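Local atomic coordinates of putative uncharacterized protein smu.1377c (PDB entry 3L7V), a protein that is of unknown function but may bind double-stranded RNA and has been suggested to play a part in tRNA modification. Residues Val53-Val59 with Met71-Gly77; Gly93-Cys97 with Ser159-Phe165; Leu127-Pro132 with Val238-Val243. One frame throughout, in Å; residues are numbered along the deposited sequence.

Contact 1 of 3, residues Val53-Val59 with Met71-Gly77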
ATOM      1  N   VAL A  53      -9.745 -10.649  -9.836  1.00 28.83           N
ATOM      2  CA  VAL A  53      -8.674 -10.804  -8.852  1.00 24.58           C
ATOM      3  C   VAL A  53      -8.911 -12.032  -7.950  1.00 28.65           C
ATOM      4  O   VAL A  53      -7.970 -12.695  -7.489  1.00 33.01           O
ATOM      5  CB  VAL A  53      -8.440  -9.485  -8.047  1.00 31.29           C
ATOM      6  CG1 VAL A  53      -9.448  -9.330  -6.925  1.00 23.27           C
ATOM      7  CG2 VAL A  53      -7.032  -9.441  -7.509  1.00 40.75           C
ATOM      8  N   LYS A  54     -10.175 -12.346  -7.724  1.00 22.85           N
ATOM      9  CA  LYS A  54     -10.545 -13.577  -7.040  1.00 25.19           C
ATOM     10  C   LYS A  54     -10.090 -14.843  -7.813  1.00 35.11           C
ATOM     11  O   LYS A  54      -9.689 -15.834  -7.198  1.00 32.78           O
ATOM     12  CB  LYS A  54     -12.049 -13.591  -6.801  1.00 29.02           C
ATOM     13  CG  LYS A  54     -12.554 -14.798  -6.055  1.00 34.94           C
ATOM     14  CD  LYS A  54     -14.059 -14.716  -5.876  1.00 36.18           C
ATOM     15  CE  LYS A  54     -14.605 -16.017  -5.327  1.00 44.55           C
ATOM     16  NZ  LYS A  54     -16.070 -15.903  -5.093  1.00 54.15           N
ATOM     17  N   GLY A  55     -10.132 -14.804  -9.147  1.00 25.30           N
ATOM     18  CA  GLY A  55      -9.672 -15.919  -9.967  1.00 23.62           C
ATOM     19  C   GLY A  55      -8.157 -16.147  -9.974  1.00 32.56           C
ATOM     20  O   GLY A  55      -7.371 -15.197  -9.897  1.00 33.08           O
ATOM     21  N   GLU A  56      -7.744 -17.411 -10.078  1.00 31.03           N
ATOM     22  CA  GLU A  56      -6.322 -17.786 -10.058  1.00 33.27           C
ATOM     23  C   GLU A  56      -5.481 -16.988 -11.061  1.00 32.06           C
ATOM     24  O   GLU A  56      -5.759 -17.008 -12.253  1.00 27.53           O
ATOM     25  CB  GLU A  56      -6.165 -19.297 -10.323  1.00 31.86           C
ATOM     26  CG  GLU A  56      -4.733 -19.859 -10.174  1.00 29.10           C
ATOM     27  CD  GLU A  56      -4.641 -21.347 -10.525  1.00 37.90           C
ATOM     28  OE1 GLU A  56      -3.535 -21.922 -10.475  1.00 36.04           O
ATOM     29  OE2 GLU A  56      -5.685 -21.953 -10.848  1.00 48.94           O
ATOM     30  N   GLY A  57      -4.455 -16.292 -10.570  1.00 32.90           N
ATOM     31  CA  GLY A  57      -3.551 -15.521 -11.413  1.00 27.83           C
ATOM     32  C   GLY A  57      -4.072 -14.185 -11.937  1.00 26.86           C
ATOM     33  O   GLY A  57      -3.458 -13.568 -12.805  1.00 26.43           O
ATOM     34  N   GLY A  58      -5.206 -13.729 -11.425  1.00 30.32           N
ATOM     35  CA  GLY A  58      -5.794 -12.486 -11.902  1.00 33.23           C
ATOM     36  C   GLY A  58      -4.943 -11.260 -11.607  1.00 28.86           C
ATOM     37  O   GLY A  58      -4.295 -11.187 -10.560  1.00 27.62           O
ATOM     38  N   VAL A  59      -4.959 -10.306 -12.541  1.00 24.81           N
ATOM     39  CA  VAL A  59      -4.198  -9.051 -12.460  1.00 22.42           C
ATOM     40  C   VAL A  59      -4.988  -7.903 -13.101  1.00 24.22           C
ATOM     41  O   VAL A  59      -5.412  -8.008 -14.261  1.00 23.24           O
ATOM     42  CB  VAL A  59      -2.847  -9.130 -13.216  1.00 24.11           C
ATOM     43  CG1 VAL A  59      -2.139  -7.787 -13.167  1.00 22.46           C
ATOM     44  CG2 VAL A  59      -1.950 -10.240 -12.664  1.00 20.67           C
HETATM   45  N   MSE A  71      -2.679  -4.536  -9.309  1.00 17.87           N
HETATM   46  CA  MSE A  71      -3.225  -5.284  -8.170  1.00 21.62           C
HETATM   47  C   MSE A  71      -3.359  -6.784  -8.462  1.00 26.28           C
HETATM   48  O   MSE A  71      -3.867  -7.171  -9.529  1.00 20.14           O
HETATM   49  CB  MSE A  71      -4.633  -4.773  -7.830  1.00 28.83           C
HETATM   50  CG  MSE A  71      -4.725  -3.511  -7.004  1.00 36.99           C
HETATM   51 SE   MSE A  71      -6.596  -3.067  -6.552  0.70 47.27          SE
HETATM   52  CE  MSE A  71      -7.252  -4.878  -6.136  1.00  7.14           C
ATOM     53  N   THR A  72      -2.943  -7.617  -7.503  1.00 25.21           N
ATOM     54  CA  THR A  72      -3.075  -9.084  -7.582  1.00 23.35           C
ATOM     55  C   THR A  72      -3.235  -9.715  -6.190  1.00 28.77           C
ATOM     56  O   THR A  72      -3.063  -9.037  -5.171  1.00 28.70           O
ATOM     57  CB  THR A  72      -1.881  -9.776  -8.326  1.00 35.14           C
ATOM     58  OG1 THR A  72      -0.640  -9.507  -7.658  1.00 30.70           O
ATOM     59  CG2 THR A  72      -1.786  -9.287  -9.739  1.00 44.59           C
ATOM     60  N   SER A  73      -3.559 -11.010  -6.152  1.00 26.97           N
ATOM     61  CA  SER A  73      -3.771 -11.701  -4.880  1.00 25.74           C
ATOM     62  C   SER A  73      -3.097 -13.085  -4.731  1.00 24.48           C
ATOM     63  O   SER A  73      -3.359 -13.790  -3.759  1.00 25.16           O
ATOM     64  CB  SER A  73      -5.269 -11.779  -4.543  1.00 28.19           C
ATOM     65  OG  SER A  73      -5.927 -12.733  -5.351  1.00 42.84           O
ATOM     66  N   ASP A  74      -2.223 -13.466  -5.663  1.00 21.89           N
ATOM     67  CA  ASP A  74      -1.453 -14.701  -5.496  1.00 24.56           C
ATOM     68  C   ASP A  74      -0.074 -14.688  -6.155  1.00 22.37           C
ATOM     69  O   ASP A  74       0.287 -13.744  -6.855  1.00 32.04           O
ATOM     70  CB  ASP A  74      -2.264 -15.915  -5.964  1.00 37.96           C
ATOM     71  CG  ASP A  74      -2.688 -15.812  -7.421  1.00 42.34           C
ATOM     72  OD1 ASP A  74      -2.034 -15.071  -8.192  1.00 46.79           O
ATOM     73  OD2 ASP A  74      -3.683 -16.471  -7.789  1.00 36.81           O
ATOM     74  N   LYS A  75       0.701 -15.743  -5.926  1.00 21.06           N
ATOM     75  CA  LYS A  75       2.053 -15.845  -6.489  1.00 22.89           C
ATOM     76  C   LYS A  75       2.097 -15.778  -8.033  1.00 27.19           C
ATOM     77  O   LYS A  75       2.922 -15.056  -8.609  1.00 28.07           O
ATOM     78  CB  LYS A  75       2.737 -17.120  -5.976  1.00 34.14           C
ATOM     79  CG  LYS A  75       4.121 -17.387  -6.548  1.00 36.35           C
ATOM     80  CD  LYS A  75       5.152 -16.444  -5.974  1.00 43.73           C
ATOM     81  CE  LYS A  75       6.565 -16.842  -6.413  1.00 53.03           C
ATOM     82  NZ  LYS A  75       7.072 -18.070  -5.734  1.00 56.68           N
ATOM     83  N   LYS A  76       1.216 -16.529  -8.695  1.00 31.10           N
ATOM     84  CA  LYS A  76       1.097 -16.476 -10.160  1.00 33.31           C
ATOM     85  C   LYS A  76       0.824 -15.060 -10.703  1.00 31.85           C
ATOM     86  O   LYS A  76       1.343 -14.679 -11.755  1.00 31.54           O
ATOM     87  CB  LYS A  76       0.009 -17.436 -10.654  1.00 35.94           C
ATOM     88  CG  LYS A  76       0.521 -18.675 -11.349  1.00 44.04           C
ATOM     89  CD  LYS A  76       0.855 -18.388 -12.817  1.00 54.16           C
ATOM     90  CE  LYS A  76       2.192 -17.668 -12.968  1.00 60.42           C
ATOM     91  NZ  LYS A  76       2.416 -17.140 -14.344  1.00 60.18           N
ATOM     92  N   GLY A  77       0.001 -14.288  -9.993  1.00 23.89           N
ATOM     93  CA  GLY A  77      -0.266 -12.914 -10.386  1.00 22.10           C
ATOM     94  C   GLY A  77       0.922 -12.002 -10.121  1.00 27.48           C
ATOM     95  O   GLY A  77       1.174 -11.071 -10.889  1.00 23.45           O
TER
HETATM   96  O   HOH W   1      -4.716 -12.844  -8.104  1.00 33.59           O
HETATM   97  O   HOH W   2      -6.320 -15.418  -7.012  1.00 37.69           O

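Contact 2 of 3, residues Gly93-Cys97 with Ser159-Phe165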
ATOM      1  N   GLY A  93       6.238  -6.033  -3.285  1.00 33.80           N
ATOM      2  CA  GLY A  93       4.944  -5.364  -3.336  1.00 32.82           C
ATOM      3  C   GLY A  93       4.455  -5.040  -1.923  1.00 34.76           C
ATOM      4  O   GLY A  93       4.968  -5.584  -0.939  1.00 31.75           O
ATOM      5  N   VAL A  94       3.460  -4.162  -1.822  1.00 33.02           N
ATOM      6  CA  VAL A  94       2.915  -3.718  -0.533  1.00 22.60           C
ATOM      7  C   VAL A  94       1.587  -4.413  -0.202  1.00 25.20           C
ATOM      8  O   VAL A  94       0.909  -4.922  -1.105  1.00 22.26           O
ATOM      9  CB  VAL A  94       2.664  -2.200  -0.556  1.00 22.82           C
ATOM     10  CG1 VAL A  94       3.887  -1.466  -1.103  1.00 19.45           C
ATOM     11  CG2 VAL A  94       1.441  -1.882  -1.395  1.00 17.98           C
ATOM     12  N   VAL A  95       1.215  -4.428   1.082  1.00 23.88           N
ATOM     13  CA  VAL A  95      -0.066  -5.005   1.526  1.00 20.30           C
ATOM     14  C   VAL A  95      -1.192  -3.956   1.649  1.00 19.68           C
ATOM     15  O   VAL A  95      -1.089  -3.017   2.438  1.00 21.23           O
ATOM     16  CB  VAL A  95       0.078  -5.756   2.877  1.00 18.09           C
ATOM     17  CG1 VAL A  95      -1.236  -6.405   3.266  1.00 25.61           C
ATOM     18  CG2 VAL A  95       1.175  -6.799   2.809  1.00 12.41           C
ATOM     19  N   LEU A  96      -2.262  -4.120   0.872  1.00 19.48           N
ATOM     20  CA  LEU A  96      -3.388  -3.167   0.882  1.00 25.42           C
ATOM     21  C   LEU A  96      -4.465  -3.547   1.916  1.00 26.52           C
ATOM     22  O   LEU A  96      -5.166  -4.541   1.730  1.00 17.05           O
ATOM     23  CB  LEU A  96      -4.042  -3.078  -0.509  1.00 18.74           C
ATOM     24  CG  LEU A  96      -3.238  -2.584  -1.721  1.00 19.27           C
ATOM     25  CD1 LEU A  96      -4.038  -2.769  -3.005  1.00 17.98           C
ATOM     26  CD2 LEU A  96      -2.809  -1.129  -1.565  1.00 17.63           C
ATOM     27  N   CYS A  97      -4.597  -2.749   2.981  1.00 28.03           N
ATOM     28  CA  CYS A  97      -5.546  -3.027   4.079  1.00 29.93           C
ATOM     29  C   CYS A  97      -6.926  -2.375   3.866  1.00 27.74           C
ATOM     30  O   CYS A  97      -7.028  -1.171   3.633  1.00 30.15           O
ATOM     31  CB  CYS A  97      -4.958  -2.593   5.450  1.00 11.78           C
ATOM     32  SG  CYS A  97      -3.492  -3.547   6.021  1.00 30.16           S
ATOM     33  N   SER A 159       6.824  -6.052   5.876  1.00 23.19           N
ATOM     34  CA  SER A 159       6.099  -5.522   4.706  1.00 18.23           C
ATOM     35  C   SER A 159       5.672  -4.074   4.939  1.00 22.39           C
ATOM     36  O   SER A 159       5.723  -3.583   6.080  1.00 15.28           O
ATOM     37  CB  SER A 159       4.845  -6.348   4.383  1.00 19.01           C
ATOM     38  OG  SER A 159       5.133  -7.713   4.117  1.00 22.32           O
ATOM     39  N   CYS A 160       5.258  -3.396   3.861  1.00 19.06           N
ATOM     40  CA  CYS A 160       4.625  -2.078   3.957  1.00 16.50           C
ATOM     41  C   CYS A 160       3.096  -2.220   3.959  1.00 23.55           C
ATOM     42  O   CYS A 160       2.519  -2.653   2.960  1.00 25.94           O
ATOM     43  CB  CYS A 160       5.057  -1.162   2.797  1.00 13.06           C
ATOM     44  SG  CYS A 160       4.340   0.536   2.869  1.00 25.57           S
ATOM     45  N   PHE A 161       2.453  -1.849   5.070  1.00 17.62           N
ATOM     46  CA  PHE A 161       0.988  -1.926   5.204  1.00 21.49           C
ATOM     47  C   PHE A 161       0.342  -0.543   4.973  1.00 22.64           C
ATOM     48  O   PHE A 161       0.678   0.420   5.661  1.00 26.59           O
ATOM     49  CB  PHE A 161       0.596  -2.458   6.604  1.00 18.21           C
ATOM     50  CG  PHE A 161       0.945  -3.914   6.843  1.00 12.73           C
ATOM     51  CD1 PHE A 161       0.009  -4.917   6.620  1.00 10.85           C
ATOM     52  CD2 PHE A 161       2.204  -4.273   7.300  1.00  9.17           C
ATOM     53  CE1 PHE A 161       0.326  -6.242   6.840  1.00 17.54           C
ATOM     54  CE2 PHE A 161       2.531  -5.602   7.515  1.00 18.87           C
ATOM     55  CZ  PHE A 161       1.589  -6.589   7.286  1.00 21.61           C
ATOM     56  N   VAL A 162      -0.596  -0.449   4.033  1.00 17.25           N
ATOM     57  CA  VAL A 162      -1.146   0.847   3.595  1.00 13.51           C
ATOM     58  C   VAL A 162      -2.648   0.947   3.831  1.00 17.87           C
ATOM     59  O   VAL A 162      -3.356  -0.019   3.583  1.00 17.68           O
ATOM     60  CB  VAL A 162      -0.928   1.044   2.073  1.00 22.19           C
ATOM     61  CG1 VAL A 162      -1.326   2.435   1.656  1.00 18.22           C
ATOM     62  CG2 VAL A 162       0.510   0.775   1.701  1.00 21.98           C
ATOM     63  N   ILE A 163      -3.124   2.117   4.276  1.00 18.62           N
ATOM     64  CA  ILE A 163      -4.564   2.410   4.428  1.00 14.76           C
ATOM     65  C   ILE A 163      -4.978   3.672   3.660  1.00 13.39           C
ATOM     66  O   ILE A 163      -4.135   4.494   3.329  1.00 18.86           O
ATOM     67  CB  ILE A 163      -4.970   2.684   5.922  1.00 19.19           C
ATOM     68  CG1 ILE A 163      -4.062   3.765   6.539  1.00 10.26           C
ATOM     69  CG2 ILE A 163      -4.990   1.405   6.746  1.00 16.11           C
ATOM     70  CD1 ILE A 163      -4.528   4.311   7.881  1.00 13.95           C
ATOM     71  N   LYS A 164      -6.284   3.824   3.412  1.00 15.48           N
ATOM     72  CA  LYS A 164      -6.882   5.031   2.806  1.00 15.55           C
ATOM     73  C   LYS A 164      -6.196   5.502   1.523  1.00 21.56           C
ATOM     74  O   LYS A 164      -5.982   6.694   1.319  1.00 19.40           O
ATOM     75  CB  LYS A 164      -6.973   6.197   3.818  1.00 12.73           C
ATOM     76  CG  LYS A 164      -7.888   5.937   5.024  1.00 20.23           C
ATOM     77  CD  LYS A 164      -9.341   5.656   4.601  1.00 21.43           C
ATOM     78  CE  LYS A 164     -10.204   5.202   5.787  1.00 21.64           C
ATOM     79  NZ  LYS A 164     -11.635   5.022   5.373  1.00 24.02           N
ATOM     80  N   PHE A 165      -5.892   4.554   0.650  1.00 22.00           N
ATOM     81  CA  PHE A 165      -5.103   4.807  -0.544  1.00 16.94           C
ATOM     82  C   PHE A 165      -5.918   5.214  -1.763  1.00 17.52           C
ATOM     83  O   PHE A 165      -5.346   5.568  -2.780  1.00 15.06           O
ATOM     84  CB  PHE A 165      -4.279   3.554  -0.883  1.00 17.71           C
ATOM     85  CG  PHE A 165      -5.076   2.264  -0.826  1.00 20.66           C
ATOM     86  CD1 PHE A 165      -5.667   1.743  -1.966  1.00 25.72           C
ATOM     87  CD2 PHE A 165      -5.232   1.579   0.375  1.00 20.01           C
ATOM     88  CE1 PHE A 165      -6.398   0.553  -1.913  1.00 23.07           C
ATOM     89  CE2 PHE A 165      -5.954   0.396   0.433  1.00 20.64           C
ATOM     90  CZ  PHE A 165      -6.541  -0.115  -0.716  1.00 20.95           C
TER
HETATM   91  O   HOH W   3      -8.115   1.550   3.655  1.00 24.40           O

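Contact 3 of 3, residues Leu127-Pro132 with Val238-Val243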
ATOM      1  N   LEU A 127      -1.563   6.553   4.098  1.00 11.01           N
ATOM      2  CA  LEU A 127      -0.397   6.289   4.954  1.00 18.65           C
ATOM      3  C   LEU A 127       0.159   4.868   4.766  1.00 22.64           C
ATOM      4  O   LEU A 127      -0.612   3.910   4.753  1.00 26.11           O
ATOM      5  CB  LEU A 127      -0.784   6.515   6.439  1.00 16.41           C
ATOM      6  CG  LEU A 127       0.214   6.153   7.538  1.00 20.82           C
ATOM      7  CD1 LEU A 127       1.302   7.238   7.672  1.00 19.94           C
ATOM      8  CD2 LEU A 127      -0.519   5.963   8.862  1.00 26.07           C
ATOM      9  N   GLY A 128       1.486   4.737   4.646  1.00 20.43           N
ATOM     10  CA  GLY A 128       2.155   3.435   4.643  1.00 16.16           C
ATOM     11  C   GLY A 128       3.279   3.272   5.686  1.00 19.89           C
ATOM     12  O   GLY A 128       4.121   4.154   5.843  1.00 19.02           O
ATOM     13  N   CYS A 129       3.299   2.150   6.407  1.00 13.94           N
ATOM     14  CA  CYS A 129       4.325   1.919   7.429  1.00 22.80           C
ATOM     15  C   CYS A 129       4.954   0.536   7.298  1.00 12.02           C
ATOM     16  O   CYS A 129       4.252  -0.461   7.090  1.00 13.21           O
ATOM     17  CB  CYS A 129       3.768   2.080   8.862  1.00 28.11           C
ATOM     18  SG  CYS A 129       3.154   3.731   9.385  1.00 26.02           S
ATOM     19  N   ILE A 130       6.272   0.482   7.458  1.00 14.41           N
ATOM     20  CA  ILE A 130       7.023  -0.769   7.412  1.00 17.69           C
ATOM     21  C   ILE A 130       6.995  -1.442   8.780  1.00 22.24           C
ATOM     22  O   ILE A 130       7.566  -0.916   9.748  1.00 22.84           O
ATOM     23  CB  ILE A 130       8.485  -0.520   6.982  1.00 20.16           C
ATOM     24  CG1 ILE A 130       8.518   0.196   5.633  1.00 28.38           C
ATOM     25  CG2 ILE A 130       9.283  -1.836   6.916  1.00 11.95           C
ATOM     26  CD1 ILE A 130       9.904   0.364   5.088  1.00 32.92           C
ATOM     27  N   LEU A 131       6.329  -2.602   8.845  1.00 19.28           N
ATOM     28  CA  LEU A 131       6.139  -3.377  10.084  1.00 21.06           C
ATOM     29  C   LEU A 131       6.543  -4.876   9.967  1.00 17.96           C
ATOM     30  O   LEU A 131       6.635  -5.411   8.868  1.00 19.93           O
ATOM     31  CB  LEU A 131       4.672  -3.262  10.535  1.00 18.02           C
ATOM     32  CG  LEU A 131       4.192  -1.867  10.973  1.00 18.52           C
ATOM     33  CD1 LEU A 131       2.660  -1.762  10.989  1.00  7.93           C
ATOM     34  CD2 LEU A 131       4.798  -1.476  12.340  1.00 12.86           C
ATOM     35  N   PRO A 132       6.779  -5.554  11.107  1.00 18.63           N
ATOM     36  CA  PRO A 132       6.978  -7.017  11.117  1.00 18.44           C
ATOM     37  C   PRO A 132       5.643  -7.767  11.151  1.00 20.14           C
ATOM     38  O   PRO A 132       4.648  -7.201  11.593  1.00 30.63           O
ATOM     39  CB  PRO A 132       7.717  -7.276  12.442  1.00 17.03           C
ATOM     40  CG  PRO A 132       7.910  -5.898  13.103  1.00 17.83           C
ATOM     41  CD  PRO A 132       6.897  -4.981  12.461  1.00 15.76           C
ATOM     42  N   VAL A 238       3.420   8.938   1.338  1.00 18.00           N
ATOM     43  CA  VAL A 238       4.451   8.954   2.372  1.00 13.24           C
ATOM     44  C   VAL A 238       4.728   7.544   2.896  1.00 16.03           C
ATOM     45  O   VAL A 238       3.802   6.752   3.039  1.00 16.62           O
ATOM     46  CB  VAL A 238       4.000   9.815   3.585  1.00 20.13           C
ATOM     47  CG1 VAL A 238       4.902   9.574   4.785  1.00 10.92           C
ATOM     48  CG2 VAL A 238       3.955  11.290   3.220  1.00 21.14           C
HETATM   49  N   MSE A 239       5.993   7.235   3.172  1.00 15.39           N
HETATM   50  CA  MSE A 239       6.357   5.980   3.860  1.00 24.34           C
HETATM   51  C   MSE A 239       7.090   6.234   5.182  1.00 20.37           C
HETATM   52  O   MSE A 239       8.015   7.046   5.227  1.00 13.72           O
HETATM   53  CB  MSE A 239       7.213   5.072   2.959  1.00 27.09           C
HETATM   54  CG  MSE A 239       6.394   4.136   2.054  1.00 39.56           C
HETATM   55 SE   MSE A 239       7.431   2.796   1.025  0.80 66.81          SE
HETATM   56  CE  MSE A 239       8.588   2.134   2.421  1.00 31.20           C
ATOM     57  N   VAL A 240       6.682   5.539   6.248  1.00 15.41           N
ATOM     58  CA  VAL A 240       7.339   5.674   7.570  1.00 16.64           C
ATOM     59  C   VAL A 240       7.857   4.328   8.083  1.00 15.85           C
ATOM     60  O   VAL A 240       7.086   3.378   8.208  1.00 16.04           O
ATOM     61  CB  VAL A 240       6.379   6.264   8.644  1.00 16.77           C
ATOM     62  CG1 VAL A 240       7.069   6.355  10.007  1.00 19.74           C
ATOM     63  CG2 VAL A 240       5.887   7.633   8.238  1.00 22.11           C
ATOM     64  N   SER A 241       9.153   4.236   8.376  1.00 15.55           N
ATOM     65  CA  SER A 241       9.705   3.005   8.946  1.00 13.60           C
ATOM     66  C   SER A 241       9.465   2.908  10.460  1.00 20.40           C
ATOM     67  O   SER A 241       9.829   3.815  11.212  1.00 19.39           O
ATOM     68  CB  SER A 241      11.204   2.901   8.664  1.00 19.80           C
ATOM     69  OG  SER A 241      11.707   1.677   9.180  1.00 20.59           O
HETATM   70  N   MSE A 242       8.877   1.793  10.893  1.00 17.53           N
HETATM   71  CA  MSE A 242       8.529   1.557  12.292  1.00 17.37           C
HETATM   72  C   MSE A 242       9.315   0.373  12.885  1.00 19.80           C
HETATM   73  O   MSE A 242       8.871  -0.286  13.834  1.00 24.11           O
HETATM   74  CB  MSE A 242       7.011   1.317  12.423  1.00 15.71           C
HETATM   75  CG  MSE A 242       6.134   2.569  12.118  1.00 19.58           C
HETATM   76 SE   MSE A 242       6.362   3.967  13.493  0.70 24.01          SE
HETATM   77  CE  MSE A 242       4.893   5.166  12.967  1.00 22.23           C
ATOM     78  N   VAL A 243      10.512   0.152  12.357  1.00 16.91           N
ATOM     79  CA  VAL A 243      11.282  -1.051  12.623  1.00 14.93           C
ATOM     80  C   VAL A 243      12.737  -0.606  12.752  1.00 19.10           C
ATOM     81  O   VAL A 243      13.105   0.411  12.184  1.00 14.55           O
ATOM     82  CB  VAL A 243      11.109  -2.034  11.398  1.00 30.34           C
ATOM     83  CG1 VAL A 243      12.336  -2.030  10.479  1.00 19.37           C
ATOM     84  CG2 VAL A 243      10.751  -3.427  11.833  1.00 25.22           C
TER

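Contact 1 of 3, residues Val53-Val59 with Met71-Gly77
Asp74, the N-cap of helix 75-85, reaches across to the type II turn Gly55-Gly58 and shows how one carboxylate can serve a helix end and a neighbouring loop at once. Its CB points toward the turn, and chi1 of 59° sets CG between the backbone N and the carbonyl carbon, on the loop side; the turn of the carboxylate then gives each oxygen its own partner. OD1 takes the capping bond from Gly77 N (2.8 Å), met nearly along its C-O axis. OD2 uses its syn lone pair for Gly57 N at 2.9 Å, an almost straight bond of 169°, and has water 2 as a further neighbour. Gly57 lies against the first turn of the helix, its CA 4.1 Å from Lys76 CB. The arrangement ties the loop between helix 47-54 and strand 59-64 of this YrdC-like domain to the junction of strand 67-72 with helix 75-85. On the Val53 side, water 1 accepts from Ser73 N and lies 3.0 Å from Gly58 O. Helix 167-180 lies against this side, Met176 touching both Val53 and Ser73. Ser73 OG donates to Val53 O at 3.0 Å, from a position 36° out of that carbonyl's plane.

Contact 2 of 3, residues Gly93-Cys97 with Ser159-Phe165
Strands 94-96 and 158-163 are parallel neighbours in the mixed sheet at the centre of this YrdC-like domain, and their pairing illustrates how a parallel ladder sorts its side chains onto two faces. Three backbone bonds make the ladder: Val95 N to Cys160 O (2.9 Å), Val162 N to Val95 O (3.1 Å) and Cys97 N to Val162 O (3.1 Å). On the face of Val95 and Phe161 the side chains lie alongside, pointing the same way, with Val95 CB 3.8 Å from Phe161 CD1 and Val95 CG2 over one face of the ring. Cys97 SG approaches the same ring in its plane, a sulfur-aromatic contact at the edge, 3.8 Å from Phe161 CD1. Leu103 and Leu106 of helix 100-106 also touch this ring. Leu96 belongs to the other face, where Phe165 folds back from beyond the strand end; chi1 of 46° sets its CG between backbone N and carbonyl carbon. Water 3 bridges Cys97 O and Lys164 N, and Cys97 O also meets the Phe165 edge at CE2. Leu96 and Phe165 cross at about a right angle, and Leu96 CD2 stands 3.8 Å from the centroid of the Phe165 ring, 4° off its normal, in a CH-pi contact.

Contact 3 of 3, residues Leu127-Pro132 with Val238-Val243
Ile130 turns its CG1 away from its own carbonyl carbon (chi1 -56°), and an extended chi2 of -175° carries CD1 out to selenomethionine Met239, whose chain bends at chi3 (46°), placing CE beside it. The two side chains cross at a slant, and CD1 of Ile130 meets CE of Met239 at 3.5 Å, tighter than usual for two carbons. CE also lies against Ile130 CG1, making the methyl the point of Met239 that does the touching.

The pair sits on one face of a parallel ladder, a worked case of side chains alternating across a sheet. Gly128 pairs with Met239, Cys129 with Val240 and Ile130 with Ser241. Val240 N donates to Gly128 O at 2.9 Å, and Ile130 N returns the link to Val240 O at 3.1 Å. Met242 N then reaches Ile130 O at 3.2 Å, in the carbonyl plane, while the bond from Gly128 N to Val238 O at the other end is weak.

On the opposite face Cys129 SG lies 4.2 Å from Val240 CB. Leu131 and selenomethionine Met242 run side by side, with Leu131 CD2 3.6 Å from Met242 CB, before the far end of Met242 leads away. Beyond the last rung, Pro132 and Val243 slide past each other in opposite directions, with Pro132 CG against Val243 CG2.

Helix 111-123 packs on the Cys129 face: Tyr117 touches Cys129 and Leu131, and Phe116 touches Met242. Strand 127-132 runs antiparallel to strand 158-163 on its other edge, through bonds of Cys129 with Phe161 and Leu131 with Ser159. Strand 239-241 in turn is flanked by the antiparallel strand 265-268, whose Ile267 and Arg268 touch Met239, while Val238 rests on Ile273 and Ile276 of helix 273-283.

Overall arrangement
All three contacts reach one mixed sheet, contact 1 at the loops and helix ends beside it, contacts 2 and 3 as paired strands within it. Both segments of contact 1 precede those of the other two, whereas contacts 2 and 3 alternate their segments along the chain. The centres of contacts 2 and 3 are about 9 Å apart, since strands 158-163 and 127-132 are neighbours, and together they form four adjacent strands. The centre of contact 1 lies about 16 Å from that of contact 2 and about 25 Å from that of contact 3, across the chain's centre from the latter. Helix 75-85 leads from contact 1 to strand 94-96, and Met71 packs on Leu96. The sheet thus brings together segments far apart in sequence within the YrdC-like fold.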